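Long-range contact in inactive glucansucrase (Lactobacillus reuteri, PDB 5JBD), which is an inactive member of the glucansucrase family, glycosyl hydrolase family 70, built around a barrel of parallel strands and helices: residues F280-D286 and S318-H324. Residues are numbered along the deposited sequence; the frame is centred on the assembly and turned at random.
Sequences FRVDAAD and SYNEGYH
One face of the Arg281 guanidinium is covered by Glu321, whose CB lies 3.6 Å above the plane, over its centre. The carboxylate of Glu321 is only 18° from parallel with the guanidinium. OE2 sits well out of the guanidinium plane and no N-H points at it, so its long salt bridge to NH2 is a matter of charge alone. In the guanidinium plane, NH1 donates to the anti lone pair of Asp283 OD1 at 2.9 Å; Asp747 is a second carboxylate partner of NH1. The Tyr319 ring stands nearly at right angles to the guanidinium. Its CE2 meets Arg281 CB at 3.6 Å, and Phe280 O lies over one face, toward the rim. Asp286 OD2 lies at the edge of the His324 ring, in its plane, 2.9 Å from ND1, which approaches from above the carboxylate plane. That same oxygen accepts from His324 N, and both donors come from one face of the carboxylate.

Strands 279-282 and 319-320 are parallel neighbours in the barrel sheet of this TIM-barrel family. The chain between them is largely helical, a beta-alpha-beta crossover. Tyr319 N donates to Phe280 O and Val282 N to Tyr319 O; Glu321 N, just beyond the short strand, donates to Val282 O.

A type II turn runs from Val282 to Ala285. With chi1 at -179° the Glu321 chain extends away from its own N, then bends, and OE1 accepts from Ala284 N at 2.8 Å. OE1 also lies 3.3 Å from Asp283 OD1, two acceptors that do not bond. Water 2 links Asp286 N to Glu321 O.

Arg281 and Tyr319 share one sheet face. On the other, Val282 CG2 packs against Asn320 OD1 at 3.3 Å, while Asn320 ND2 bonds to Gln338.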
loop_
_atom_site.group_PDB
_atom_site.type_symbol
_atom_site.label_atom_id
_atom_site.label_comp_id
_atom_site.label_asym_id
_atom_site.label_seq_id
_atom_site.Cartn_x
_atom_site.Cartn_y
_atom_site.Cartn_z
ATOM N N PHE A 280 12.323 10.095 -1.484
ATOM C CA PHE A 280 11.112 9.273 -1.458
ATOM C C PHE A 280 11.326 7.778 -1.586
ATOM O O PHE A 280 12.224 7.307 -2.304
ATOM C CB PHE A 280 10.172 9.709 -2.577
ATOM C CG PHE A 280 9.783 11.149 -2.496
ATOM C CD1 PHE A 280 8.951 11.593 -1.465
ATOM C CD2 PHE A 280 10.245 12.072 -3.428
ATOM C CE1 PHE A 280 8.584 12.925 -1.376
ATOM C CE2 PHE A 280 9.874 13.410 -3.338
ATOM C CZ PHE A 280 9.047 13.837 -2.317
ATOM N N ARG A 281 10.482 7.035 -0.875
ATOM C CA ARG A 281 10.202 5.649 -1.180
ATOM C C ARG A 281 8.922 5.683 -2.002
ATOM O O ARG A 281 7.894 6.148 -1.515
ATOM C CB ARG A 281 10.058 4.837 0.114
ATOM C CG ARG A 281 9.799 3.354 -0.064
ATOM C CD ARG A 281 8.326 3.040 -0.270
ATOM N NE ARG A 281 8.008 1.615 -0.155
ATOM C CZ ARG A 281 6.781 1.104 -0.296
ATOM N NH1 ARG A 281 5.748 1.891 -0.564
ATOM N NH2 ARG A 281 6.582 -0.197 -0.142
ATOM N N VAL A 282 8.972 5.214 -3.248
ATOM C CA VAL A 282 7.855 5.392 -4.173
ATOM C C VAL A 282 6.940 4.163 -4.180
ATOM O O VAL A 282 7.291 3.104 -4.729
ATOM C CB VAL A 282 8.340 5.739 -5.590
ATOM C CG1 VAL A 282 7.152 6.008 -6.503
ATOM C CG2 VAL A 282 9.269 6.951 -5.547
ATOM N N ASP A 283 5.776 4.304 -3.543
ATOM C CA ASP A 283 4.811 3.210 -3.432
ATOM C C ASP A 283 4.195 2.870 -4.779
ATOM O O ASP A 283 3.863 3.773 -5.567
ATOM C CB ASP A 283 3.685 3.608 -2.474
ATOM C CG ASP A 283 2.694 2.478 -2.226
ATOM O OD1 ASP A 283 3.102 1.419 -1.688
ATOM O OD2 ASP A 283 1.516 2.666 -2.570
ATOM N N ALA A 284 4.057 1.577 -5.062
ATOM C CA ALA A 284 3.334 1.101 -6.263
ATOM C C ALA A 284 3.894 1.664 -7.572
ATOM O O ALA A 284 3.156 2.018 -8.507
ATOM C CB ALA A 284 1.836 1.417 -6.124
ATOM N N ALA A 285 5.218 1.762 -7.642
ATOM C CA ALA A 285 5.883 2.342 -8.824
ATOM C C ALA A 285 5.641 1.551 -10.106
ATOM O O ALA A 285 5.808 2.120 -11.184
ATOM C CB ALA A 285 7.369 2.497 -8.588
ATOM N N ASP A 286 5.210 0.288 -9.996
ATOM C CA ASP A 286 4.832 -0.506 -11.167
ATOM C C ASP A 286 3.375 -0.338 -11.602
ATOM O O ASP A 286 2.967 -0.941 -12.591
ATOM C CB ASP A 286 5.075 -2.028 -10.958
ATOM C CG ASP A 286 6.523 -2.382 -10.529
ATOM O OD1 ASP A 286 7.436 -1.553 -10.696
ATOM O OD2 ASP A 286 6.715 -3.527 -10.040
ATOM N N SER A 318 16.389 8.099 -3.382
ATOM C CA SER A 318 15.018 7.708 -3.652
ATOM C C SER A 318 14.983 6.301 -4.251
ATOM O O SER A 318 15.895 5.904 -4.985
ATOM C CB SER A 318 14.331 8.740 -4.568
ATOM O OG SER A 318 14.268 10.023 -3.928
ATOM N N TYR A 319 13.925 5.556 -3.944
ATOM C CA TYR A 319 13.860 4.127 -4.258
ATOM C C TYR A 319 12.430 3.674 -4.502
ATOM O O TYR A 319 11.511 4.052 -3.734
ATOM C CB TYR A 319 14.541 3.281 -3.159
ATOM C CG TYR A 319 14.387 3.748 -1.709
ATOM C CD1 TYR A 319 15.234 4.726 -1.175
ATOM C CD2 TYR A 319 13.466 3.145 -0.845
ATOM C CE1 TYR A 319 15.119 5.150 0.151
ATOM C CE2 TYR A 319 13.350 3.558 0.481
ATOM C CZ TYR A 319 14.186 4.560 0.978
ATOM O OH TYR A 319 14.094 4.968 2.303
ATOM N N ASN A 320 12.243 2.883 -5.562
ATOM C CA ASN A 320 10.915 2.518 -6.066
ATOM C C ASN A 320 10.511 1.143 -5.621
ATOM O O ASN A 320 11.258 0.199 -5.825
ATOM C CB ASN A 320 10.884 2.548 -7.604
ATOM C CG ASN A 320 11.034 3.947 -8.174
ATOM O OD1 ASN A 320 11.004 4.929 -7.442
ATOM N ND2 ASN A 320 11.232 4.036 -9.490
ATOM N N GLU A 321 9.307 1.018 -5.054
ATOM C CA GLU A 321 8.780 -0.285 -4.670
ATOM C C GLU A 321 8.222 -0.976 -5.888
ATOM O O GLU A 321 7.361 -0.440 -6.561
ATOM C CB GLU A 321 7.663 -0.173 -3.645
ATOM C CG GLU A 321 7.095 -1.531 -3.203
ATOM C CD GLU A 321 5.584 -1.619 -3.187
ATOM O OE1 GLU A 321 4.883 -0.671 -3.605
ATOM O OE2 GLU A 321 5.078 -2.650 -2.735
ATOM N N GLY A 322 8.689 -2.193 -6.142
ATOM C CA GLY A 322 8.103 -3.014 -7.196
ATOM C C GLY A 322 8.622 -4.436 -7.224
ATOM O O GLY A 322 9.723 -4.701 -6.765
ATOM N N TYR A 323 7.805 -5.334 -7.771
ATOM C CA TYR A 323 8.062 -6.768 -7.827
ATOM C C TYR A 323 8.229 -7.263 -9.289
ATOM O O TYR A 323 8.260 -8.472 -9.539
ATOM C CB TYR A 323 6.934 -7.522 -7.093
ATOM C CG TYR A 323 6.941 -7.276 -5.586
ATOM C CD1 TYR A 323 6.258 -6.196 -5.030
ATOM C CD2 TYR A 323 7.646 -8.112 -4.718
ATOM C CE1 TYR A 323 6.268 -5.965 -3.650
ATOM C CE2 TYR A 323 7.662 -7.886 -3.339
ATOM C CZ TYR A 323 6.981 -6.803 -2.813
ATOM O OH TYR A 323 7.005 -6.566 -1.447
ATOM N N HIS A 324 8.376 -6.327 -10.234
ATOM C CA HIS A 324 8.613 -6.633 -11.651
ATOM C C HIS A 324 10.058 -6.316 -12.040
ATOM O O HIS A 324 10.464 -5.151 -12.045
ATOM C CB HIS A 324 7.691 -5.807 -12.532
ATOM C CG HIS A 324 6.254 -6.203 -12.434
ATOM N ND1 HIS A 324 5.432 -5.757 -11.423
ATOM C CD2 HIS A 324 5.495 -7.008 -13.216
ATOM C CE1 HIS A 324 4.229 -6.274 -11.584
ATOM N NE2 HIS A 324 4.238 -7.031 -12.665
HETATM O O HOH W 1 9.815 -3.106 -9.936
HETATM O O HOH W 2 5.007 -1.503 -7.666
#